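Local coordinates for RimK-related lysine biosynthesis protein (Thermococcus kodakarensis, PDB 5K2M) that probably acts as an ATP-dependent ligase of the RimK/LysX family in amino-acid biosynthesis, and binds ADP and magnesium, at residues L119-V124 with E146-M151. Sequence-based numbering, arbitrary orientation.
Sequences LVSKPV and EHRKWM. With ADP (adenosine-5'-diphosphate), chain O.
Arg148 reaches from helix 138-150 toward strand 119-122, and its NH1 rests against the peptide joining Lys122 to Pro123, with the nearest approach to Lys122 C at 3.2 Å. Ser121 OG lies close to NH1 but is not aligned for a hydrogen bond, and a water links the two. This water accepts from Arg148 NH1 at 2.7 Å and is hydrogen-bonded to Ser121 OG. A second water accepts from the same NH1, lying in the plane of the guanidinium at its edge, and is also placed to donate to Lys122 O, 2.6 Å from the water oxygen. The arginine chain, bent at chi2 (-71°), crosses the Pro123 ring at about a right angle, and NH2 is hydrogen-bonded to Tyr156 O, which helps fix the rotation of the group.

On Lys122 the CB points away from the helix, and CB and CG serve as the spacer that carries the chain toward ADP. CD comes within 3.7 Å of ADP O2A. A bend at chi3 (80°) then brings CE 3.5 Å from ADP O2A and also near N7. At the tip, NZ donates to the alpha-phosphate oxygen O2A at 2.7 Å. Lys122 NZ also donates to ADP N7 at 3.1 Å, and Gln162 OE1 is its third partner. A methionine in its place would probably leave N7 and the alpha-phosphate without their shared donor and loosen the hold on the nucleotide. Val120, also directed at ADP, lays CG2 3.6 Å from ADP C6. Strand 119-122 thus turns Val120 and Lys122 to the nucleotide and Ser121 to the helix, within the four-stranded antiparallel sheet of the ATP-grasp fold, whose strand lysine characteristically bridges adenine and alpha-phosphate.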
loop_
_atom_site.group_PDB
_atom_site.type_symbol
_atom_site.label_atom_id
_atom_site.label_comp_id
_atom_site.label_asym_id
_atom_site.label_seq_id
_atom_site.Cartn_x
_atom_site.Cartn_y
_atom_site.Cartn_z
ATOM N N LEU A 119 41.535 -8.084 43.167
ATOM C CA LEU A 119 40.888 -7.104 42.325
ATOM C C LEU A 119 39.416 -7.011 42.692
ATOM O O LEU A 119 38.893 -7.839 43.442
ATOM C CB LEU A 119 41.107 -7.418 40.839
ATOM C CG LEU A 119 40.769 -8.816 40.326
ATOM C CD1 LEU A 119 39.279 -8.922 40.060
ATOM C CD2 LEU A 119 41.526 -9.107 39.045
ATOM N N VAL A 120 38.771 -5.975 42.170
ATOM C CA VAL A 120 37.381 -5.708 42.438
ATOM C C VAL A 120 36.577 -5.847 41.157
ATOM O O VAL A 120 36.908 -5.254 40.127
ATOM C CB VAL A 120 37.201 -4.307 43.051
ATOM C CG1 VAL A 120 35.732 -3.944 43.135
ATOM C CG2 VAL A 120 37.856 -4.261 44.434
ATOM N N SER A 121 35.530 -6.657 41.249
ATOM C CA SER A 121 34.576 -6.866 40.183
ATOM C C SER A 121 33.304 -6.088 40.530
ATOM O O SER A 121 32.848 -6.119 41.673
ATOM C CB SER A 121 34.238 -8.355 40.089
ATOM O OG SER A 121 33.193 -8.570 39.167
ATOM N N LYS A 122 32.724 -5.410 39.554
ATOM C CA LYS A 122 31.479 -4.698 39.798
ATOM C C LYS A 122 30.709 -4.529 38.505
ATOM O O LYS A 122 31.321 -4.421 37.441
ATOM C CB LYS A 122 31.751 -3.339 40.449
ATOM C CG LYS A 122 32.541 -2.392 39.587
ATOM C CD LYS A 122 32.748 -1.054 40.267
ATOM C CE LYS A 122 33.862 -1.064 41.291
ATOM N NZ LYS A 122 34.269 0.325 41.682
ATOM N N PRO A 123 29.367 -4.541 38.590
ATOM C CA PRO A 123 28.542 -4.386 37.407
ATOM C C PRO A 123 28.533 -2.930 36.964
ATOM O O PRO A 123 28.702 -2.006 37.775
ATOM C CB PRO A 123 27.155 -4.829 37.876
ATOM C CG PRO A 123 27.137 -4.481 39.327
ATOM C CD PRO A 123 28.554 -4.601 39.819
ATOM N N VAL A 124 28.329 -2.748 35.677
ATOM C CA VAL A 124 28.505 -1.456 35.056
ATOM C C VAL A 124 27.374 -0.463 35.417
ATOM O O VAL A 124 27.583 0.748 35.457
ATOM C CB VAL A 124 28.704 -1.684 33.537
ATOM C CG1 VAL A 124 27.373 -1.858 32.802
ATOM C CG2 VAL A 124 29.544 -0.590 32.947
ATOM N N GLU A 146 31.466 -17.277 36.326
ATOM C CA GLU A 146 30.437 -18.328 36.168
ATOM C C GLU A 146 29.058 -17.781 36.502
ATOM O O GLU A 146 28.091 -18.019 35.786
ATOM C CB GLU A 146 30.708 -19.552 37.071
ATOM C CG GLU A 146 31.335 -20.753 36.377
ATOM C CD GLU A 146 30.428 -21.388 35.324
ATOM O OE1 GLU A 146 29.393 -22.013 35.679
ATOM O OE2 GLU A 146 30.771 -21.253 34.129
ATOM N N HIS A 147 28.959 -17.052 37.601
ATOM C CA HIS A 147 27.660 -16.502 37.996
ATOM C C HIS A 147 27.179 -15.395 37.067
ATOM O O HIS A 147 26.016 -15.395 36.679
ATOM C CB HIS A 147 27.669 -16.065 39.461
ATOM C CG HIS A 147 27.757 -17.219 40.405
ATOM N ND1 HIS A 147 26.695 -17.631 41.183
ATOM C CD2 HIS A 147 28.758 -18.094 40.645
ATOM C CE1 HIS A 147 27.055 -18.691 41.882
ATOM N NE2 HIS A 147 28.299 -18.993 41.573
ATOM N N ARG A 148 28.063 -14.480 36.681
ATOM C CA ARG A 148 27.695 -13.426 35.733
ATOM C C ARG A 148 27.179 -14.007 34.414
ATOM O O ARG A 148 26.203 -13.521 33.850
ATOM C CB ARG A 148 28.884 -12.519 35.450
ATOM C CG ARG A 148 29.299 -11.659 36.623
ATOM C CD ARG A 148 28.297 -10.566 36.919
ATOM N NE ARG A 148 28.997 -9.484 37.593
ATOM C CZ ARG A 148 29.734 -8.565 36.965
ATOM N NH1 ARG A 148 30.366 -7.652 37.689
ATOM N NH2 ARG A 148 29.832 -8.542 35.625
ATOM N N LYS A 149 27.853 -15.046 33.942
ATOM C CA LYS A 149 27.491 -15.771 32.729
ATOM C C LYS A 149 26.021 -16.196 32.726
ATOM O O LYS A 149 25.314 -15.967 31.744
ATOM C CB LYS A 149 28.403 -16.999 32.608
ATOM C CG LYS A 149 28.088 -18.005 31.505
ATOM C CD LYS A 149 28.756 -19.344 31.819
ATOM C CE LYS A 149 29.085 -20.151 30.572
ATOM N NZ LYS A 149 27.865 -20.570 29.830
ATOM N N TRP A 150 25.562 -16.797 33.823
ATOM C CA TRP A 150 24.198 -17.324 33.892
ATOM C C TRP A 150 23.153 -16.317 34.339
ATOM O O TRP A 150 21.984 -16.659 34.441
ATOM C CB TRP A 150 24.135 -18.575 34.781
ATOM C CG TRP A 150 24.763 -19.766 34.139
ATOM C CD1 TRP A 150 25.800 -20.501 34.624
ATOM C CD2 TRP A 150 24.417 -20.347 32.870
ATOM N NE1 TRP A 150 26.115 -21.515 33.750
ATOM C CE2 TRP A 150 25.283 -21.443 32.663
ATOM C CE3 TRP A 150 23.453 -20.051 31.891
ATOM C CZ2 TRP A 150 25.215 -22.254 31.517
ATOM C CZ3 TRP A 150 23.390 -20.851 30.747
ATOM C CH2 TRP A 150 24.270 -21.941 30.573
ATOM N N MET A 151 23.538 -15.074 34.592
ATOM C CA MET A 151 22.536 -14.063 34.907
ATOM C C MET A 151 21.922 -13.553 33.610
ATOM O O MET A 151 22.600 -13.470 32.587
ATOM C CB MET A 151 23.129 -12.948 35.758
ATOM C CG MET A 151 23.514 -13.465 37.132
ATOM S SD MET A 151 24.432 -12.308 38.142
ATOM C CE MET A 151 23.078 -11.659 39.101
HETATM P PB ADP O . 28.301 1.646 43.702
HETATM O O1B ADP O . 28.425 2.496 44.936
HETATM O O2B ADP O . 27.593 0.330 43.924
HETATM O O3B ADP O . 27.768 2.351 42.479
HETATM P PA ADP O . 31.187 1.764 43.902
HETATM O O1A ADP O . 31.018 3.173 44.435
HETATM O O2A ADP O . 32.240 1.589 42.856
HETATM O O3A ADP O . 29.805 1.168 43.341
HETATM O "O5'" ADP O . 31.520 0.770 45.114
HETATM C "C5'" ADP O . 30.825 0.837 46.339
HETATM C "C4'" ADP O . 31.814 0.929 47.488
HETATM O "O4'" ADP O . 32.654 -0.230 47.488
HETATM C "C3'" ADP O . 32.741 2.133 47.446
HETATM O "O3'" ADP O . 32.170 3.271 48.110
HETATM C "C2'" ADP O . 33.964 1.597 48.167
HETATM O "O2'" ADP O . 33.823 1.667 49.584
HETATM C "C1'" ADP O . 33.994 0.133 47.799
HETATM N N9 ADP O . 34.841 -0.077 46.616
HETATM C C8 ADP O . 34.437 -0.066 45.329
HETATM N N7 ADP O . 35.464 -0.273 44.485
HETATM C C5 ADP O . 36.561 -0.406 45.253
HETATM C C6 ADP O . 37.980 -0.664 45.014
HETATM N N6 ADP O . 38.446 -0.809 43.755
HETATM N N1 ADP O . 38.786 -0.744 46.092
HETATM C C2 ADP O . 38.336 -0.599 47.346
HETATM N N3 ADP O . 37.059 -0.365 47.645
HETATM C C4 ADP O . 36.146 -0.268 46.656
HETATM O O HOH W 1 30.518 -8.411 40.283
HETATM O O HOH W 2 31.640 -6.162 35.479
#